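Local coordinates for protein Hcp1 family type VI secretion system effector (Salmonella typhimurium, PDB 5XHH) that probably forms, as a ring-building Hcp protein, part of the inner tube of the type VI secretion system and may act as an effector or carry effectors, at residues F70-A74 and S75-I79. Sequence-based numbering, arbitrary orientation.
Sequences FKYCA and SGKHI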
ATOM      1  N   PHE A  70       0.866  -3.654 -13.696  1.00 23.98           N
ATOM      2  CA  PHE A  70      -0.009  -3.732 -14.866  1.00 23.28           C
ATOM      3  C   PHE A  70      -0.529  -5.151 -15.095  1.00 24.23           C
ATOM      4  O   PHE A  70      -1.737  -5.372 -15.263  1.00 26.43           O
ATOM      5  CB  PHE A  70       0.755  -3.235 -16.097  1.00 21.75           C
ATOM      6  CG  PHE A  70       0.012  -3.422 -17.391  1.00 24.58           C
ATOM      7  CD1 PHE A  70      -0.907  -2.478 -17.819  1.00 22.43           C
ATOM      8  CD2 PHE A  70       0.239  -4.543 -18.183  1.00 24.86           C
ATOM      9  CE1 PHE A  70      -1.597  -2.653 -19.012  1.00 27.02           C
ATOM     10  CE2 PHE A  70      -0.452  -4.725 -19.378  1.00 25.76           C
ATOM     11  CZ  PHE A  70      -1.367  -3.780 -19.793  1.00 23.96           C
ATOM     12  N   LYS A  71       0.373  -6.129 -15.116  1.00 24.60           N
ATOM     13  CA  LYS A  71      -0.016  -7.506 -15.406  1.00 26.01           C
ATOM     14  C   LYS A  71      -1.016  -8.045 -14.379  1.00 26.91           C
ATOM     15  O   LYS A  71      -2.044  -8.622 -14.745  1.00 28.20           O
ATOM     16  CB  LYS A  71       1.234  -8.379 -15.468  1.00 30.24           C
ATOM     17  CG  LYS A  71       1.027  -9.832 -15.094  1.00 33.87           C
ATOM     18  CD  LYS A  71       2.145 -10.639 -15.684  1.00 38.27           C
ATOM     19  CE  LYS A  71       2.470 -11.778 -14.781  1.00 47.31           C
ATOM     20  NZ  LYS A  71       3.137 -11.219 -13.567  1.00 51.80           N
ATOM     21  N   TYR A  72      -0.742  -7.842 -13.076  1.00 27.74           N
ATOM     22  CA  TYR A  72      -1.678  -8.283 -12.039  1.00 27.28           C
ATOM     23  C   TYR A  72      -3.013  -7.571 -12.157  1.00 27.48           C
ATOM     24  O   TYR A  72      -4.060  -8.156 -11.867  1.00 25.67           O
ATOM     25  CB  TYR A  72      -1.109  -8.033 -10.649  1.00 26.83           C
ATOM     26  CG  TYR A  72      -0.258  -9.136 -10.085  1.00 28.86           C
ATOM     27  CD1 TYR A  72       0.951  -9.496 -10.675  1.00 29.89           C
ATOM     28  CD2 TYR A  72      -0.646  -9.796  -8.925  1.00 28.34           C
ATOM     29  CE1 TYR A  72       1.735 -10.498 -10.123  1.00 32.12           C
ATOM     30  CE2 TYR A  72       0.133 -10.784  -8.372  1.00 28.38           C
ATOM     31  CZ  TYR A  72       1.317 -11.131  -8.972  1.00 26.49           C
ATOM     32  OH  TYR A  72       2.095 -12.113  -8.420  1.00 35.44           O
ATOM     33  N   CYS A  73      -2.994  -6.293 -12.552  1.00 27.65           N
ATOM     34  CA  CYS A  73      -4.240  -5.550 -12.684  1.00 23.59           C
ATOM     35  C   CYS A  73      -5.095  -6.133 -13.799  1.00 28.08           C
ATOM     36  O   CYS A  73      -6.307  -6.317 -13.640  1.00 24.89           O
ATOM     37  CB  CYS A  73      -3.943  -4.076 -12.951  1.00 24.06           C
ATOM     38  SG  CYS A  73      -5.423  -3.021 -13.000  1.00 28.46           S
ATOM     39  N   ALA A  74      -4.476  -6.404 -14.951  1.00 27.76           N
ATOM     40  CA  ALA A  74      -5.221  -6.966 -16.069  1.00 27.98           C
ATOM     41  C   ALA A  74      -5.710  -8.376 -15.756  1.00 30.21           C
ATOM     42  O   ALA A  74      -6.807  -8.756 -16.166  1.00 36.67           O
ATOM     43  CB  ALA A  74      -4.362  -6.967 -17.333  1.00 26.92           C
ATOM     44  N   SER A  75      -4.928  -9.162 -15.027  1.00 25.69           N
ATOM     45  CA  SER A  75      -5.353 -10.530 -14.743  1.00 30.68           C
ATOM     46  C   SER A  75      -6.203 -10.672 -13.479  1.00 34.22           C
ATOM     47  O   SER A  75      -6.936 -11.659 -13.359  1.00 33.25           O
ATOM     48  CB  SER A  75      -4.134 -11.444 -14.614  1.00 28.41           C
ATOM     49  OG  SER A  75      -3.480 -11.185 -13.385  1.00 31.81           O
ATOM     50  N   GLY A  76      -6.129  -9.731 -12.539  1.00 31.68           N
ATOM     51  CA  GLY A  76      -6.839  -9.884 -11.279  1.00 27.45           C
ATOM     52  C   GLY A  76      -6.227 -10.870 -10.309  1.00 33.18           C
ATOM     53  O   GLY A  76      -6.899 -11.292  -9.359  1.00 32.78           O
ATOM     54  N   LYS A  77      -4.967 -11.244 -10.510  1.00 30.72           N
ATOM     55  CA  LYS A  77      -4.326 -12.229  -9.650  1.00 31.97           C
ATOM     56  C   LYS A  77      -4.247 -11.727  -8.211  1.00 32.72           C
ATOM     57  O   LYS A  77      -3.966 -10.554  -7.953  1.00 32.23           O
ATOM     58  CB  LYS A  77      -2.933 -12.549 -10.183  1.00 32.73           C
ATOM     59  CG  LYS A  77      -2.170 -13.670  -9.450  1.00 29.96           C
ATOM     60  CD  LYS A  77      -0.842 -13.890 -10.161  1.00 33.05           C
ATOM     61  CE  LYS A  77      -0.124 -15.159  -9.715  1.00 37.85           C
ATOM     62  NZ  LYS A  77       0.289 -15.107  -8.296  1.00 40.06           N
ATOM     63  N   HIS A  78      -4.496 -12.642  -7.277  1.00 35.99           N
ATOM     64  CA  HIS A  78      -4.544 -12.341  -5.853  1.00 33.19           C
ATOM     65  C   HIS A  78      -3.131 -12.201  -5.302  1.00 33.07           C
ATOM     66  O   HIS A  78      -2.218 -12.929  -5.700  1.00 35.58           O
ATOM     67  CB  HIS A  78      -5.346 -13.449  -5.150  1.00 37.80           C
ATOM     68  CG  HIS A  78      -4.979 -13.708  -3.719  1.00 38.01           C
ATOM     69  ND1 HIS A  78      -5.681 -13.171  -2.657  1.00 38.85           N
ATOM     70  CD2 HIS A  78      -4.042 -14.521  -3.173  1.00 37.83           C
ATOM     71  CE1 HIS A  78      -5.160 -13.603  -1.522  1.00 34.14           C
ATOM     72  NE2 HIS A  78      -4.163 -14.423  -1.808  1.00 35.72           N
ATOM     73  N   ILE A  79      -2.942 -11.222  -4.429  1.00 29.46           N
ATOM     74  CA  ILE A  79      -1.675 -10.967  -3.751  1.00 30.59           C
ATOM     75  C   ILE A  79      -1.847 -11.356  -2.285  1.00 26.63           C
ATOM     76  O   ILE A  79      -2.689 -10.764  -1.601  1.00 30.39           O
ATOM     77  CB  ILE A  79      -1.258  -9.497  -3.861  1.00 27.48           C
ATOM     78  CG1 ILE A  79      -1.086  -9.088  -5.319  1.00 28.54           C
ATOM     79  CG2 ILE A  79       0.001  -9.263  -3.056  1.00 25.90           C
ATOM     80  CD1 ILE A  79      -0.987  -7.586  -5.502  1.00 30.26           C
TER
HETATM   81  O   HOH W   1      -4.399  -8.058  -9.033  1.00 26.99           O
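Ser-75 N and Gly-76 N bond back to carbonyls in the last turn of helix 66-75, with Ser-75 N bonded to Lys-71 O at 2.9 Å and Gly-76 N to Tyr-72 O at 2.7 Å. The second bond is bent, with an N-H...O angle of 134°. Gly-76 leaves the helix with a positive phi, which favours glycine. Tyr-72 O has further partners. A water bonds to it and to Lys-77 O, bridging helix and loop, and Lys-77 N reaches it in a weak bond. Lys-77 N also donates to Ser-75 OG at 3.2 Å, which makes an ST turn. Ser-75 chi1 of 74° tucks OG back over its own backbone, where Lys-77 N can donate to it. This is the exit from the single helix of an Hcp-type beta-barrel fold, where the chain passes into strand 79-88. The buried Tyr-72 ring lies against this exit. Lys-77 extends its chain across one face of the ring, and Lys-77 CD sits 4.0 Å from the Tyr-72 ring centroid in a CH-pi contact. The chain bends only at chi4, -65°, and Lys-77 NZ makes a weak hydrogen bond of 3.5 Å to Tyr-72 OH. His-78 O faces the rim of the Tyr-72 ring, roughly level with it. Ile-79 CG1 meets the ring obliquely, 3.7 Å from Tyr-72 CE2. Tyr-72 and Ile-79 both touch Val-106 of strand 104-113, so the helix and the start of strand 79-88 pack on the same residue. Ile-79 also pairs with Leu-104 through backbone hydrogen bonds.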